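Local coordinates for nigritoxine (Vibrio nigripulchritudo, PDB 5M41), which is a bacterial toxin active against crustaceans and insects and has a new fold, at residues A[390-395]-A[407-412]; A[576-581]-A[695-700]; A[601-606]-A[646-651]. All coordinates share one frame; numbering follows the deposited sequence.

Contact 1. Residues A[390-395]-A[407-412]; sequences NGLVSV and SKIGNA
Val395 and Ala412 meet across a helix-helix packing in which helices 386-396 and 406-415, joined by a short connection, cross obliquely, with 135° between their N-to-C directions and the segment axes 8.3 Å apart at closest approach. Val395 straddles the neighbouring helix with its two methyls. CG1 reaches Ala412 CB at 3.9 Å and also lies against the backbone O of Lys408, whereas CG2 meets CG1 of Ile409 at 4.1 Å, the two side chains crossing at about a right angle. Ile409 has a different relation to Leu392: these two lie side by side and point the same way, Leu392 CD1 touching Ile409 CG1. With CG anti to the backbone N (chi1 176°), Leu392 carries CD1 alongside the isoleucine, and both rest on Val367 of strand 366-370. The Lys408 chain runs on out of the interface to a salt bridge of NZ with Asp617. Where the backbones come nearest, Gly391 and Ala412 have their CA atoms 4.3 Å apart, and Gly391 CA makes a CA-H...O contact with Ala412 O. The methyl CB of Ala412 sits 3.3 Å from Gly391 O, the same carbonyl oxygen that accepts a 2.8 Å hydrogen bond from Ser394 OG.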
ATOM      1  N   ASN A 390       6.353   0.389 -11.005  1.00 45.73           N
ATOM      2  CA  ASN A 390       6.209   1.461 -12.016  1.00 49.63           C
ATOM      3  C   ASN A 390       4.881   2.210 -11.845  1.00 49.78           C
ATOM      4  O   ASN A 390       4.855   3.436 -11.795  1.00 52.01           O
ATOM      5  CB  ASN A 390       6.313   0.931 -13.456  1.00 54.06           C
ATOM      6  CG  ASN A 390       7.732   0.520 -13.842  1.00 58.99           C
ATOM      7  OD1 ASN A 390       8.691   0.720 -13.094  1.00 60.82           O
ATOM      8  ND2 ASN A 390       7.867  -0.057 -15.021  1.00 61.55           N
ATOM      9  N   GLY A 391       3.782   1.469 -11.738  1.00 48.89           N
ATOM     10  CA  GLY A 391       2.471   2.092 -11.555  1.00 50.05           C
ATOM     11  C   GLY A 391       2.437   2.987 -10.321  1.00 49.35           C
ATOM     12  O   GLY A 391       2.020   4.143 -10.389  1.00 51.28           O
ATOM     13  N   LEU A 392       2.874   2.456  -9.189  1.00 46.47           N
ATOM     14  CA  LEU A 392       2.857   3.219  -7.949  1.00 45.19           C
ATOM     15  C   LEU A 392       3.718   4.477  -8.027  1.00 44.64           C
ATOM     16  O   LEU A 392       3.287   5.567  -7.613  1.00 45.13           O
ATOM     17  CB  LEU A 392       3.272   2.346  -6.745  1.00 42.00           C
ATOM     18  CG  LEU A 392       3.384   3.088  -5.400  1.00 41.69           C
ATOM     19  CD1 LEU A 392       2.077   3.765  -4.997  1.00 40.62           C
ATOM     20  CD2 LEU A 392       3.870   2.152  -4.302  1.00 38.08           C
ATOM     21  N   VAL A 393       4.939   4.321  -8.522  1.00 44.03           N
ATOM     22  CA  VAL A 393       5.857   5.445  -8.636  1.00 46.59           C
ATOM     23  C   VAL A 393       5.244   6.538  -9.530  1.00 49.98           C
ATOM     24  O   VAL A 393       5.287   7.720  -9.189  1.00 50.43           O
ATOM     25  CB  VAL A 393       7.248   5.027  -9.161  1.00 46.90           C
ATOM     26  CG1 VAL A 393       8.025   6.242  -9.648  1.00 49.59           C
ATOM     27  CG2 VAL A 393       8.036   4.320  -8.081  1.00 45.71           C
ATOM     28  N   SER A 394       4.636   6.151 -10.644  1.00 51.48           N
ATOM     29  CA  SER A 394       4.043   7.162 -11.527  1.00 55.89           C
ATOM     30  C   SER A 394       2.952   7.991 -10.851  1.00 56.06           C
ATOM     31  O   SER A 394       2.772   9.162 -11.190  1.00 58.67           O
ATOM     32  CB  SER A 394       3.502   6.549 -12.820  1.00 58.70           C
ATOM     33  OG  SER A 394       2.312   5.808 -12.583  1.00 61.16           O
ATOM     34  N   VAL A 395       2.213   7.405  -9.910  1.00 52.35           N
ATOM     35  CA  VAL A 395       1.182   8.192  -9.213  1.00 51.94           C
ATOM     36  C   VAL A 395       1.676   8.818  -7.899  1.00 51.96           C
ATOM     37  O   VAL A 395       1.105   9.808  -7.438  1.00 52.14           O
ATOM     38  CB  VAL A 395      -0.163   7.437  -9.026  1.00 53.12           C
ATOM     39  CG1 VAL A 395      -0.794   7.097 -10.381  1.00 53.97           C
ATOM     40  CG2 VAL A 395       0.027   6.188  -8.176  1.00 50.08           C
ATOM     41  N   SER A 407      -8.001   3.765  -5.935  1.00 52.87           N
ATOM     42  CA  SER A 407      -8.421   3.711  -7.316  1.00 57.21           C
ATOM     43  C   SER A 407      -7.300   4.099  -8.297  1.00 56.34           C
ATOM     44  O   SER A 407      -7.021   3.355  -9.231  1.00 56.30           O
ATOM     45  CB  SER A 407      -9.672   4.574  -7.492  1.00 62.07           C
ATOM     46  OG  SER A 407      -9.838   4.928  -8.845  1.00 69.37           O
ATOM     47  N   LYS A 408      -6.645   5.242  -8.075  1.00 56.33           N
ATOM     48  CA  LYS A 408      -5.473   5.629  -8.883  1.00 55.43           C
ATOM     49  C   LYS A 408      -4.351   4.591  -8.837  1.00 51.54           C
ATOM     50  O   LYS A 408      -3.755   4.267  -9.863  1.00 52.13           O
ATOM     51  CB  LYS A 408      -4.912   6.982  -8.441  1.00 57.01           C
ATOM     52  CG  LYS A 408      -5.504   8.194  -9.159  1.00 62.03           C
ATOM     53  CD  LYS A 408      -4.880   9.470  -8.605  1.00 63.35           C
ATOM     54  CE  LYS A 408      -5.318  10.713  -9.358  1.00 71.43           C
ATOM     55  NZ  LYS A 408      -6.733  11.058  -9.081  1.00 76.32           N
ATOM     56  N   ILE A 409      -4.056   4.060  -7.653  1.00 48.44           N
ATOM     57  CA  ILE A 409      -3.013   3.041  -7.565  1.00 46.53           C
ATOM     58  C   ILE A 409      -3.425   1.796  -8.353  1.00 47.44           C
ATOM     59  O   ILE A 409      -2.652   1.297  -9.182  1.00 47.11           O
ATOM     60  CB  ILE A 409      -2.647   2.696  -6.105  1.00 44.52           C
ATOM     61  CG1 ILE A 409      -1.981   3.915  -5.439  1.00 43.33           C
ATOM     62  CG2 ILE A 409      -1.738   1.497  -6.078  1.00 41.81           C
ATOM     63  CD1 ILE A 409      -2.009   3.909  -3.924  1.00 42.46           C
ATOM     64  N   GLY A 410      -4.647   1.315  -8.121  1.00 48.30           N
ATOM     65  CA  GLY A 410      -5.135   0.133  -8.836  1.00 51.19           C
ATOM     66  C   GLY A 410      -5.063   0.289 -10.354  1.00 55.34           C
ATOM     67  O   GLY A 410      -4.617  -0.621 -11.064  1.00 56.77           O
ATOM     68  N   ASN A 411      -5.505   1.446 -10.844  1.00 58.07           N
ATOM     69  CA  ASN A 411      -5.469   1.776 -12.277  1.00 61.60           C
ATOM     70  C   ASN A 411      -4.058   1.843 -12.846  1.00 62.49           C
ATOM     71  O   ASN A 411      -3.819   1.409 -13.975  1.00 63.79           O
ATOM     72  CB  ASN A 411      -6.182   3.099 -12.545  1.00 66.59           C
ATOM     73  CG  ASN A 411      -7.667   3.033 -12.255  1.00 70.66           C
ATOM     74  OD1 ASN A 411      -8.223   1.960 -12.007  1.00 72.31           O
ATOM     75  ND2 ASN A 411      -8.322   4.186 -12.297  1.00 75.50           N
ATOM     76  N   ALA A 412      -3.115   2.373 -12.070  1.00 59.90           N
ATOM     77  CA  ALA A 412      -1.741   2.471 -12.546  1.00 59.24           C
ATOM     78  C   ALA A 412      -1.095   1.083 -12.639  1.00 61.38           C
ATOM     79  O   ALA A 412      -0.267   0.829 -13.521  1.00 64.34           O
ATOM     80  CB  ALA A 412      -0.939   3.407 -11.658  1.00 56.54           C
TER

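Contact 2. Residues A[576-581]-A[695-700]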
ATOM      1  N   VAL A 576       3.642  32.269   7.774  1.00 42.83           N
ATOM      2  CA  VAL A 576       4.269  31.008   8.119  1.00 41.96           C
ATOM      3  C   VAL A 576       4.709  30.265   6.828  1.00 41.35           C
ATOM      4  O   VAL A 576       4.157  30.524   5.751  1.00 42.39           O
ATOM      5  CB  VAL A 576       3.340  30.160   9.038  1.00 41.82           C
ATOM      6  CG1 VAL A 576       2.233  29.477   8.243  1.00 38.50           C
ATOM      7  CG2 VAL A 576       4.152  29.120   9.799  1.00 40.65           C
ATOM      8  N   ASN A 577       5.733  29.406   6.918  1.00 39.78           N
ATOM      9  CA  ASN A 577       6.206  28.660   5.754  1.00 39.81           C
ATOM     10  C   ASN A 577       5.265  27.552   5.285  1.00 39.64           C
ATOM     11  O   ASN A 577       5.248  27.230   4.080  1.00 40.25           O
ATOM     12  CB  ASN A 577       7.555  28.015   6.021  1.00 39.45           C
ATOM     13  CG  ASN A 577       8.685  29.014   6.068  1.00 40.54           C
ATOM     14  OD1 ASN A 577       8.576  30.126   5.554  1.00 40.84           O
ATOM     15  ND2 ASN A 577       9.793  28.608   6.678  1.00 39.93           N
ATOM     16  N   ASN A 578       4.510  26.959   6.224  1.00 39.38           N
ATOM     17  CA  ASN A 578       3.628  25.796   5.919  1.00 38.26           C
ATOM     18  C   ASN A 578       2.967  25.928   4.554  1.00 37.69           C
ATOM     19  O   ASN A 578       2.276  26.924   4.298  1.00 38.16           O
ATOM     20  CB  ASN A 578       2.534  25.651   6.970  1.00 38.78           C
ATOM     21  CG  ASN A 578       1.854  24.280   6.917  1.00 41.35           C
ATOM     22  OD1 ASN A 578       1.404  23.814   5.851  1.00 38.69           O
ATOM     23  ND2 ASN A 578       1.797  23.618   8.067  1.00 39.94           N
ATOM     24  N   PRO A 579       3.165  24.939   3.662  1.00 37.55           N
ATOM     25  CA  PRO A 579       2.650  25.156   2.314  1.00 38.46           C
ATOM     26  C   PRO A 579       1.117  25.103   2.217  1.00 38.25           C
ATOM     27  O   PRO A 579       0.575  25.469   1.200  1.00 39.07           O
ATOM     28  CB  PRO A 579       3.303  24.028   1.494  1.00 39.35           C
ATOM     29  CG  PRO A 579       3.606  22.965   2.480  1.00 39.14           C
ATOM     30  CD  PRO A 579       3.832  23.628   3.806  1.00 38.60           C
ATOM     31  N   TYR A 580       0.447  24.684   3.283  1.00 37.82           N
ATOM     32  CA  TYR A 580      -1.022  24.654   3.338  1.00 39.20           C
ATOM     33  C   TYR A 580      -1.608  25.859   4.073  1.00 38.64           C
ATOM     34  O   TYR A 580      -2.766  25.832   4.490  1.00 40.04           O
ATOM     35  CB  TYR A 580      -1.484  23.365   4.036  1.00 37.59           C
ATOM     36  CG  TYR A 580      -1.147  22.106   3.262  1.00 36.66           C
ATOM     37  CD1 TYR A 580      -2.009  21.607   2.283  1.00 37.09           C
ATOM     38  CD2 TYR A 580       0.024  21.412   3.518  1.00 37.61           C
ATOM     39  CE1 TYR A 580      -1.697  20.443   1.576  1.00 38.02           C
ATOM     40  CE2 TYR A 580       0.338  20.247   2.836  1.00 37.86           C
ATOM     41  CZ  TYR A 580      -0.511  19.778   1.860  1.00 38.67           C
ATOM     42  OH  TYR A 580      -0.162  18.629   1.211  1.00 40.35           O
ATOM     43  N   SER A 581      -0.791  26.882   4.299  1.00 38.60           N
ATOM     44  CA  SER A 581      -1.245  28.092   4.979  1.00 39.24           C
ATOM     45  C   SER A 581      -1.997  29.019   4.044  1.00 40.36           C
ATOM     46  O   SER A 581      -1.478  29.368   2.966  1.00 41.16           O
ATOM     47  CB  SER A 581      -0.053  28.859   5.536  1.00 40.98           C
ATOM     48  OG  SER A 581      -0.487  30.107   6.035  1.00 40.58           O
ATOM     49  N   VAL A 695      -5.273  23.774   9.182  1.00 41.14           N
ATOM     50  CA  VAL A 695      -5.742  24.133  10.500  1.00 40.59           C
ATOM     51  C   VAL A 695      -4.552  24.554  11.376  1.00 42.28           C
ATOM     52  O   VAL A 695      -4.570  25.622  12.017  1.00 40.74           O
ATOM     53  CB  VAL A 695      -6.549  22.946  11.096  1.00 42.92           C
ATOM     54  CG1 VAL A 695      -6.743  23.092  12.594  1.00 44.54           C
ATOM     55  CG2 VAL A 695      -7.914  22.859  10.405  1.00 43.11           C
ATOM     56  N   GLU A 696      -3.522  23.721  11.395  1.00 41.98           N
ATOM     57  CA  GLU A 696      -2.311  24.016  12.163  1.00 46.55           C
ATOM     58  C   GLU A 696      -1.686  25.345  11.725  1.00 44.78           C
ATOM     59  O   GLU A 696      -1.245  26.097  12.578  1.00 43.77           O
ATOM     60  CB  GLU A 696      -1.306  22.867  12.053  1.00 47.86           C
ATOM     61  CG  GLU A 696       0.023  23.098  12.758  1.00 57.82           C
ATOM     62  CD  GLU A 696       0.961  21.900  12.627  1.00 67.93           C
ATOM     63  OE1 GLU A 696       1.145  21.398  11.492  1.00 68.01           O
ATOM     64  OE2 GLU A 696       1.513  21.448  13.660  1.00 77.07           O
ATOM     65  N   SER A 697      -1.675  25.638  10.415  1.00 43.69           N
ATOM     66  CA  SER A 697      -1.225  26.956   9.909  1.00 43.65           C
ATOM     67  C   SER A 697      -2.018  28.067  10.557  1.00 43.95           C
ATOM     68  O   SER A 697      -1.459  29.070  10.994  1.00 41.24           O
ATOM     69  CB  SER A 697      -1.432  27.093   8.405  1.00 44.81           C
ATOM     70  OG  SER A 697      -0.465  26.376   7.684  1.00 49.54           O
ATOM     71  N   MET A 698      -3.334  27.892  10.599  1.00 41.46           N
ATOM     72  CA  MET A 698      -4.194  28.921  11.165  1.00 43.40           C
ATOM     73  C   MET A 698      -3.926  29.171  12.646  1.00 43.46           C
ATOM     74  O   MET A 698      -3.811  30.322  13.070  1.00 44.51           O
ATOM     75  CB  MET A 698      -5.647  28.578  10.899  1.00 43.27           C
ATOM     76  CG  MET A 698      -5.922  28.629   9.408  1.00 42.28           C
ATOM     77  SD  MET A 698      -7.618  28.139   9.085  1.00 44.11           S
ATOM     78  CE  MET A 698      -7.661  28.344   7.315  1.00 40.85           C
ATOM     79  N   ARG A 699      -3.799  28.087  13.400  1.00 42.10           N
ATOM     80  CA  ARG A 699      -3.509  28.139  14.831  1.00 45.16           C
ATOM     81  C   ARG A 699      -2.124  28.736  15.132  1.00 45.37           C
ATOM     82  O   ARG A 699      -1.988  29.587  16.019  1.00 48.38           O
ATOM     83  CB  ARG A 699      -3.646  26.735  15.444  1.00 45.16           C
ATOM     84  CG  ARG A 699      -5.091  26.297  15.621  1.00 47.48           C
ATOM     85  CD  ARG A 699      -5.197  24.846  16.079  1.00 49.04           C
ATOM     86  NE  ARG A 699      -6.598  24.442  16.210  1.00 53.66           N
ATOM     87  CZ  ARG A 699      -7.032  23.178  16.246  1.00 55.64           C
ATOM     88  NH1 ARG A 699      -6.171  22.176  16.140  1.00 57.14           N
ATOM     89  NH2 ARG A 699      -8.331  22.918  16.392  1.00 54.78           N
ATOM     90  N   ALA A 700      -1.106  28.311  14.387  1.00 44.44           N
ATOM     91  CA  ALA A 700       0.242  28.886  14.530  1.00 45.65           C
ATOM     92  C   ALA A 700       0.252  30.401  14.232  1.00 46.27           C
ATOM     93  O   ALA A 700       0.936  31.165  14.918  1.00 46.98           O
ATOM     94  CB  ALA A 700       1.259  28.147  13.654  1.00 42.43           C
TER
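Val576 closes strand 571-576 and turns its CG1 methyl toward the hydroxyl of Ser697, 4.1 Å from Ser697 OG; this is the looser end of a contact centred on that one serine. At Asn578 the chain enters a type I beta turn that ends at Ser581. The Asn578 side chain stands against the helix, its CB and CG both 3.2 Å from Ser697 OG. That hydroxyl lies anti to its own carbonyl carbon (chi1 -76°), beside the backbone N, which points it at the turn while it still hydrogen-bonds to Asn693 O, one helical turn earlier. Asn578 OD1 accepts from Tyr580 N at 2.9 Å, an Asx turn with a fairly straight bond (162° at the hydrogen), and ND2 bonds Asn693 OD1; together they fix the rotation of the amide. Glu696 OE1 stays 4.1 Å from Asn578 ND2, the carboxylate turned 63° from the amide plane, and pairs with Lys557 instead. Ser581 ends the turn with its CA 3.3 Å from Ser697 OG and its CB equally near, while its own OG takes a weak hydrogen bond from Val583 N, two residues on. The turn links strands 571-576 and 583-589, wedged between helix 688-704, where Tyr580 touches Ala690 and Ile694, and helix 546-555, where Pro579 and Tyr580 rest on Phe550.

Contact 3. Residues A[601-606]-A[646-651]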
ATOM      1  N   LEU A 601      -7.240  36.148   6.388  1.00 42.56           N
ATOM      2  CA  LEU A 601      -7.551  34.952   5.641  1.00 41.94           C
ATOM      3  C   LEU A 601      -7.517  35.308   4.161  1.00 42.97           C
ATOM      4  O   LEU A 601      -8.181  36.256   3.729  1.00 42.05           O
ATOM      5  CB  LEU A 601      -8.955  34.442   6.025  1.00 40.29           C
ATOM      6  CG  LEU A 601      -9.493  33.304   5.144  1.00 42.62           C
ATOM      7  CD1 LEU A 601      -8.661  32.023   5.300  1.00 39.41           C
ATOM      8  CD2 LEU A 601     -10.974  33.063   5.429  1.00 41.11           C
ATOM      9  N   GLU A 602      -6.759  34.528   3.399  1.00 43.99           N
ATOM     10  CA  GLU A 602      -6.599  34.723   1.972  1.00 46.08           C
ATOM     11  C   GLU A 602      -7.778  34.096   1.194  1.00 45.37           C
ATOM     12  O   GLU A 602      -7.710  32.948   0.739  1.00 43.24           O
ATOM     13  CB  GLU A 602      -5.250  34.148   1.543  1.00 47.34           C
ATOM     14  CG  GLU A 602      -4.058  34.880   2.149  1.00 48.67           C
ATOM     15  CD  GLU A 602      -2.845  33.976   2.362  1.00 52.99           C
ATOM     16  OE1 GLU A 602      -2.668  33.004   1.603  1.00 55.51           O
ATOM     17  OE2 GLU A 602      -2.054  34.234   3.293  1.00 53.44           O
ATOM     18  N   SER A 603      -8.833  34.887   1.036  1.00 42.94           N
ATOM     19  CA  SER A 603     -10.146  34.402   0.616  1.00 44.52           C
ATOM     20  C   SER A 603     -10.124  33.554  -0.639  1.00 43.09           C
ATOM     21  O   SER A 603     -10.536  32.398  -0.606  1.00 42.41           O
ATOM     22  CB  SER A 603     -11.087  35.587   0.412  1.00 43.65           C
ATOM     23  OG  SER A 603     -11.236  36.285   1.628  1.00 44.93           O
ATOM     24  N   ASN A 604      -9.630  34.124  -1.734  1.00 44.47           N
ATOM     25  CA  ASN A 604      -9.698  33.460  -3.026  1.00 45.86           C
ATOM     26  C   ASN A 604      -8.715  32.308  -3.134  1.00 45.63           C
ATOM     27  O   ASN A 604      -9.012  31.303  -3.799  1.00 46.49           O
ATOM     28  CB  ASN A 604      -9.543  34.460  -4.189  1.00 47.42           C
ATOM     29  CG  ASN A 604     -10.774  35.352  -4.363  1.00 50.13           C
ATOM     30  OD1 ASN A 604     -11.911  34.900  -4.242  1.00 50.06           O
ATOM     31  ND2 ASN A 604     -10.546  36.622  -4.648  1.00 52.06           N
ATOM     32  N   ALA A 605      -7.569  32.428  -2.459  1.00 43.41           N
ATOM     33  CA  ALA A 605      -6.583  31.344  -2.499  1.00 44.91           C
ATOM     34  C   ALA A 605      -7.229  30.146  -1.805  1.00 44.00           C
ATOM     35  O   ALA A 605      -7.203  29.036  -2.340  1.00 43.14           O
ATOM     36  CB  ALA A 605      -5.275  31.734  -1.817  1.00 41.67           C
ATOM     37  N   PHE A 606      -7.820  30.411  -0.633  1.00 41.84           N
ATOM     38  CA  PHE A 606      -8.488  29.392   0.168  1.00 42.46           C
ATOM     39  C   PHE A 606      -9.666  28.820  -0.621  1.00 41.75           C
ATOM     40  O   PHE A 606      -9.790  27.607  -0.760  1.00 40.29           O
ATOM     41  CB  PHE A 606      -8.959  29.970   1.522  1.00 41.46           C
ATOM     42  CG  PHE A 606      -9.608  28.943   2.442  1.00 41.81           C
ATOM     43  CD1 PHE A 606      -8.829  28.003   3.147  1.00 40.05           C
ATOM     44  CD2 PHE A 606     -10.995  28.911   2.610  1.00 41.12           C
ATOM     45  CE1 PHE A 606      -9.420  27.066   3.996  1.00 39.44           C
ATOM     46  CE2 PHE A 606     -11.586  27.976   3.461  1.00 40.40           C
ATOM     47  CZ  PHE A 606     -10.807  27.058   4.155  1.00 39.69           C
ATOM     48  N   PRO A 646     -14.573  39.382  -3.087  1.00 55.18           N
ATOM     49  CA  PRO A 646     -14.044  40.715  -3.440  1.00 55.84           C
ATOM     50  C   PRO A 646     -12.782  41.142  -2.671  1.00 55.84           C
ATOM     51  O   PRO A 646     -12.073  42.022  -3.126  1.00 55.67           O
ATOM     52  CB  PRO A 646     -15.212  41.648  -3.112  1.00 57.65           C
ATOM     53  CG  PRO A 646     -16.438  40.774  -3.234  1.00 57.50           C
ATOM     54  CD  PRO A 646     -15.992  39.446  -2.679  1.00 55.20           C
ATOM     55  N   ASP A 647     -12.500  40.534  -1.518  1.00 52.80           N
ATOM     56  CA  ASP A 647     -11.321  40.923  -0.729  1.00 52.73           C
ATOM     57  C   ASP A 647     -10.950  39.812   0.241  1.00 50.14           C
ATOM     58  O   ASP A 647     -11.716  38.867   0.432  1.00 48.91           O
ATOM     59  CB  ASP A 647     -11.607  42.218   0.063  1.00 53.34           C
ATOM     60  CG  ASP A 647     -10.336  43.038   0.371  1.00 56.64           C
ATOM     61  OD1 ASP A 647      -9.198  42.574   0.106  1.00 56.19           O
ATOM     62  OD2 ASP A 647     -10.484  44.179   0.875  1.00 57.62           O
ATOM     63  N   ASN A 648      -9.774  39.938   0.847  1.00 48.00           N
ATOM     64  CA  ASN A 648      -9.375  39.115   1.969  1.00 47.40           C
ATOM     65  C   ASN A 648     -10.210  39.443   3.173  1.00 46.19           C
ATOM     66  O   ASN A 648     -10.817  40.493   3.234  1.00 46.80           O
ATOM     67  CB  ASN A 648      -7.889  39.331   2.295  1.00 47.14           C
ATOM     68  CG  ASN A 648      -6.984  38.723   1.242  1.00 49.69           C
ATOM     69  OD1 ASN A 648      -7.407  37.854   0.470  1.00 49.45           O
ATOM     70  ND2 ASN A 648      -5.739  39.175   1.196  1.00 48.75           N
ATOM     71  N   ILE A 649     -10.198  38.528   4.130  1.00 45.75           N
ATOM     72  CA  ILE A 649     -11.052  38.532   5.303  1.00 45.24           C
ATOM     73  C   ILE A 649     -10.152  38.755   6.525  1.00 45.34           C
ATOM     74  O   ILE A 649      -9.084  38.177   6.605  1.00 43.37           O
ATOM     75  CB  ILE A 649     -11.760  37.155   5.390  1.00 43.67           C
ATOM     76  CG1 ILE A 649     -12.983  37.142   4.460  1.00 44.96           C
ATOM     77  CG2 ILE A 649     -12.135  36.808   6.814  1.00 41.60           C
ATOM     78  CD1 ILE A 649     -13.553  35.770   4.144  1.00 41.39           C
ATOM     79  N   HIS A 650     -10.585  39.593   7.464  1.00 46.88           N
ATOM     80  CA  HIS A 650      -9.738  39.993   8.596  1.00 47.13           C
ATOM     81  C   HIS A 650     -10.349  39.694   9.935  1.00 46.04           C
ATOM     82  O   HIS A 650     -11.552  39.876  10.137  1.00 46.96           O
ATOM     83  CB  HIS A 650      -9.390  41.486   8.497  1.00 48.78           C
ATOM     84  CG  HIS A 650      -8.863  41.903   7.137  1.00 50.04           C
ATOM     85  ND1 HIS A 650      -7.643  41.539   6.688  1.00 50.92           N
ATOM     86  CD2 HIS A 650      -9.452  42.658   6.111  1.00 50.37           C
ATOM     87  CE1 HIS A 650      -7.455  42.035   5.436  1.00 50.26           C
ATOM     88  NE2 HIS A 650      -8.557  42.727   5.096  1.00 51.20           N
ATOM     89  N   PHE A 651      -9.513  39.227  10.857  1.00 46.06           N
ATOM     90  CA  PHE A 651      -9.894  38.998  12.245  1.00 45.36           C
ATOM     91  C   PHE A 651      -8.934  39.793  13.124  1.00 47.72           C
ATOM     92  O   PHE A 651      -7.761  39.951  12.782  1.00 45.88           O
ATOM     93  CB  PHE A 651      -9.695  37.536  12.630  1.00 43.70           C
ATOM     94  CG  PHE A 651     -10.583  36.556  11.904  1.00 43.12           C
ATOM     95  CD1 PHE A 651     -11.690  36.006  12.544  1.00 43.69           C
ATOM     96  CD2 PHE A 651     -10.244  36.088  10.640  1.00 43.79           C
ATOM     97  CE1 PHE A 651     -12.484  35.058  11.907  1.00 44.81           C
ATOM     98  CE2 PHE A 651     -11.027  35.134   9.997  1.00 43.77           C
ATOM     99  CZ  PHE A 651     -12.149  34.621  10.635  1.00 43.14           C
TER
HETATM  100  O   HOH W   1      -8.875  36.996  -1.626  1.00 36.57           O
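Leu601 and Ile649 form an antiparallel hydrogen-bonded pair where the end of strand 594-601, about to pass into helix 603-614, meets the start of strand 649-652 and the loop before it. Leu601 N gives to Ile649 O at 2.8 Å and Ile649 N returns a bond to Leu601 O at 3.1 Å, the second almost straight at 177°. Polar side chains extend the join. Ser603 OG donates to Asp647 O at 2.9 Å, in the carbonyl plane and on a lone pair; chi1 of -61° puts this hydroxyl anti to its own carbonyl carbon. Asn648 OD1 reaches the first turn of helix 603-614, accepting a weak bond from Ser603 N at 3.3 Å and a second from a water, 2.7 Å away, that accepts from Asn604 N. One amide oxygen thereby serves two N-H groups at the helix start. The apolar part lies on the sheet face carrying Leu601 and Ile649, side by side and pointing the same way, CB to CB 4.0 Å. In the six-stranded antiparallel sheet, strand 649-652 lies between strands 594-601 and 713-715, and Leu601 packs on Leu725 of helix 719-731 and Phe670 of helix 667-676.

Contacts 2 and 3 belong to one region of the chain, their centres about 15 Å apart. Both involve the same six-stranded sheet, contact 2 at a turn between two of its strands and contact 3 where a strand end passes into a helix beside the next strand, and they touch where Met698 CE packs on Phe606 CE1. Contact 3 is nested within the loop closed by contact 2. Contact 1 precedes both, about 30 Å from contact 2 centre to centre, and joins two helices over another sheet. Contact 2, the most buried, has polar groups bonded mostly within their own segment or outside both; contact 1, partly buried, is mainly apolar; contact 3, also partly buried, is bonded by backbone, side chain and water.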